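Side-chain contact in jacalin-type lectin domain-containing protein (Musa acuminata, PDB 7KMU), which probably binds mannose-type sugars, as a mannose-specific jacalin-related lectin of banana with antiviral and mitogenic activity: residues T43-Y47 against G48-T52. Numbering follows the deposited sequence.
With EDO (1,2-ethanediol), chain F.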
ATOM      1  N   THR B  43      -3.287  20.182   8.196  1.00  9.08           N
ATOM      2  CA  THR B  43      -2.811  21.527   7.898  1.00  8.35           C
ATOM      3  C   THR B  43      -1.579  21.305   7.023  1.00 11.49           C
ATOM      4  O   THR B  43      -0.652  20.573   7.400  1.00 10.78           O
ATOM      5  CB  THR B  43      -2.511  22.334   9.160  1.00 12.19           C
ATOM      6  OG1 THR B  43      -3.737  22.558   9.850  1.00 14.91           O
ATOM      7  CG2 THR B  43      -1.875  23.699   8.840  1.00 13.63           C
ATOM      8  N   PHE B  44      -1.582  21.898   5.832  1.00  9.41           N
ATOM      9  CA  PHE B  44      -0.521  21.694   4.876  1.00  9.25           C
ATOM     10  C   PHE B  44      -0.212  22.952   4.097  1.00 11.90           C
ATOM     11  O   PHE B  44      -1.059  23.843   4.001  1.00 11.83           O
ATOM     12  CB  PHE B  44      -0.904  20.549   3.919  1.00 10.53           C
ATOM     13  CG  PHE B  44      -2.163  20.815   3.137  1.00 10.74           C
ATOM     14  CD1 PHE B  44      -3.409  20.485   3.659  1.00 12.10           C
ATOM     15  CD2 PHE B  44      -2.106  21.381   1.864  1.00 13.85           C
ATOM     16  CE1 PHE B  44      -4.579  20.753   2.942  1.00 13.97           C
ATOM     17  CE2 PHE B  44      -3.275  21.651   1.151  1.00 16.01           C
ATOM     18  CZ  PHE B  44      -4.500  21.305   1.679  1.00 13.71           C
ATOM     19  N   THR B  45       0.973  22.976   3.482  1.00  9.51           N
ATOM     20  CA  THR B  45       1.463  24.115   2.713  1.00  9.68           C
ATOM     21  C   THR B  45       1.758  23.719   1.276  1.00 12.92           C
ATOM     22  O   THR B  45       2.370  22.678   1.019  1.00 12.90           O
ATOM     23  CB  THR B  45       2.666  24.730   3.414  1.00 12.62           C
ATOM     24  OG1 THR B  45       2.272  25.152   4.721  1.00 13.68           O
ATOM     25  CG2 THR B  45       3.225  25.950   2.653  1.00 13.70           C
ATOM     26  N   ARG B  46       1.323  24.569   0.339  1.00 10.47           N
ATOM     27  CA  ARG B  46       1.466  24.345  -1.090  1.00 10.94           C
ATOM     28  C   ARG B  46       1.349  25.724  -1.765  1.00 12.02           C
ATOM     29  O   ARG B  46       0.440  26.476  -1.433  1.00 11.33           O
ATOM     30  CB  ARG B  46       0.286  23.416  -1.504  1.00 15.52           C
ATOM     31  CG  ARG B  46       0.158  23.031  -2.954  1.00 25.83           C
ATOM     32  CD  ARG B  46      -0.818  21.872  -3.123  1.00 22.50           C
ATOM     33  NE  ARG B  46      -2.225  22.178  -2.828  1.00 20.12           N
ATOM     34  CZ  ARG B  46      -3.100  21.277  -2.378  1.00 21.46           C
ATOM     35  NH1 ARG B  46      -2.711  20.039  -2.109  1.00 15.79           N
ATOM     36  NH2 ARG B  46      -4.361  21.620  -2.158  1.00 23.06           N
ATOM     37  N   TYR B  47       2.282  26.068  -2.676  1.00 10.81           N
ATOM     38  CA  TYR B  47       2.219  27.321  -3.462  1.00  9.84           C
ATOM     39  C   TYR B  47       2.124  28.599  -2.599  1.00 14.20           C
ATOM     40  O   TYR B  47       1.418  29.556  -2.961  1.00 14.02           O
ATOM     41  CB  TYR B  47       1.077  27.244  -4.499  1.00 10.50           C
ATOM     42  CG  TYR B  47       1.099  25.982  -5.337  1.00 10.86           C
ATOM     43  CD1 TYR B  47       2.283  25.517  -5.905  1.00 13.17           C
ATOM     44  CD2 TYR B  47      -0.070  25.286  -5.612  1.00 11.54           C
ATOM     45  CE1 TYR B  47       2.308  24.354  -6.674  1.00 13.81           C
ATOM     46  CE2 TYR B  47      -0.061  24.134  -6.404  1.00 12.95           C
ATOM     47  CZ  TYR B  47       1.132  23.679  -6.938  1.00 15.22           C
ATOM     48  OH  TYR B  47       1.142  22.536  -7.709  1.00 14.53           O
ATOM     49  N   GLY B  48       2.866  28.597  -1.492  1.00 12.31           N
ATOM     50  CA  GLY B  48       2.941  29.737  -0.581  1.00 12.15           C
ATOM     51  C   GLY B  48       1.733  29.941   0.305  1.00 14.08           C
ATOM     52  O   GLY B  48       1.618  30.987   0.954  1.00 13.07           O
ATOM     53  N   LEU B  49       0.832  28.945   0.354  1.00 10.38           N
ATOM     54  CA  LEU B  49      -0.405  28.997   1.119  1.00  9.90           C
ATOM     55  C   LEU B  49      -0.516  27.837   2.076  1.00 12.94           C
ATOM     56  O   LEU B  49      -0.330  26.683   1.668  1.00 13.07           O
ATOM     57  CB  LEU B  49      -1.611  28.977   0.164  1.00 10.53           C
ATOM     58  CG  LEU B  49      -1.839  30.286  -0.604  1.00 15.99           C
ATOM     59  CD1 LEU B  49      -2.469  30.026  -1.958  1.00 18.48           C
ATOM     60  CD2 LEU B  49      -2.695  31.235   0.198  1.00 18.45           C
ATOM     61  N   THR B  50      -0.818  28.132   3.343  1.00  9.73           N
ATOM     62  CA  THR B  50      -1.039  27.114   4.371  1.00  9.66           C
ATOM     63  C   THR B  50      -2.536  27.063   4.638  1.00 14.57           C
ATOM     64  O   THR B  50      -3.173  28.102   4.872  1.00 13.31           O
ATOM     65  CB  THR B  50      -0.245  27.432   5.644  1.00 11.21           C
ATOM     66  OG1 THR B  50       1.142  27.535   5.331  1.00 13.38           O
ATOM     67  CG2 THR B  50      -0.442  26.380   6.735  1.00 11.96           C
ATOM     68  N   GLU B  51      -3.119  25.865   4.571  1.00 12.39           N
ATOM     69  CA  GLU B  51      -4.544  25.740   4.832  1.00 13.28           C
ATOM     70  C   GLU B  51      -4.844  24.507   5.653  1.00 15.35           C
ATOM     71  O   GLU B  51      -4.001  23.621   5.744  1.00 12.34           O
ATOM     72  CB  GLU B  51      -5.368  25.789   3.548  1.00 15.62           C
ATOM     73  CG  GLU B  51      -5.161  24.645   2.579  1.00 26.88           C
ATOM     74  CD  GLU B  51      -5.849  24.858   1.245  1.00 48.93           C
ATOM     75  OE1 GLU B  51      -7.099  24.919   1.219  1.00 48.54           O
ATOM     76  OE2 GLU B  51      -5.134  24.971   0.223  1.00 30.79           O
ATOM     77  N   THR B  52      -6.035  24.482   6.255  1.00 14.15           N
ATOM     78  CA  THR B  52      -6.516  23.394   7.093  1.00 13.48           C
ATOM     79  C   THR B  52      -7.763  22.823   6.473  1.00 17.28           C
ATOM     80  O   THR B  52      -8.696  23.559   6.126  1.00 18.19           O
ATOM     81  CB  THR B  52      -6.762  23.888   8.534  1.00 19.84           C
ATOM     82  OG1 THR B  52      -5.566  24.462   9.053  1.00 19.58           O
ATOM     83  CG2 THR B  52      -7.208  22.780   9.464  1.00 19.15           C
TER
HETATM   84  C1  EDO F 202      -4.255  19.775  11.779  1.00 22.24           C
HETATM   85  O1  EDO F 202      -5.091  20.810  11.348  1.00 25.25           O
HETATM   86  C2  EDO F 202      -4.022  19.951  13.291  1.00 26.26           C
HETATM   87  O2  EDO F 202      -3.247  21.117  13.552  1.00 29.76           O
HETATM   88  O   HOH W   1      -5.782  23.968  -2.238  1.00 34.49           O
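Phe44 and Glu51 face each other as a hydrogen-bonded antiparallel pair, and their side chains run alongside one another on the same face of the sheet. Glu51 CG rests 3.5 Å from Phe44 CZ, with carboxylate and ring planes only 17° apart. Phe44 reaches this place because CG sits between its backbone N and carbonyl carbon (chi1 60°). This is the tightly packed part: the buried ring also meets Met20 and Ala23, and Phe44 CE2 sits 3.4 Å above one face of the Arg46 guanidinium, toward its rim. Glu51 suits this margin, its CG packing on the ring while its carboxylate takes a water; Arg46 lays its CG against the Tyr47 ring. Arg46 NH2 and Glu51 OE2 stay 4.2 Å apart, beyond a salt bridge, but that water links them, and Arg46 NH1 binds the carbonyls of Met20 and Pro22.

The other face is more polar and more open to solvent. Beta-branched threonines, well suited to strands, pair there: Thr43 OG1 meets Thr52 OG1 at 2.8 Å, and Thr45 OG1 lies 2.7 Å from Thr50 OG1 and also bonds Asp27. At the solvent-exposed end, Tyr47 and Gly48 adopt the positive phi values of a type I' turn, easy for side-chain-free Gly48 (75°), closing a beta hairpin with a two-residue loop at the edge of one sheet of the jacalin-type beta-prism fold.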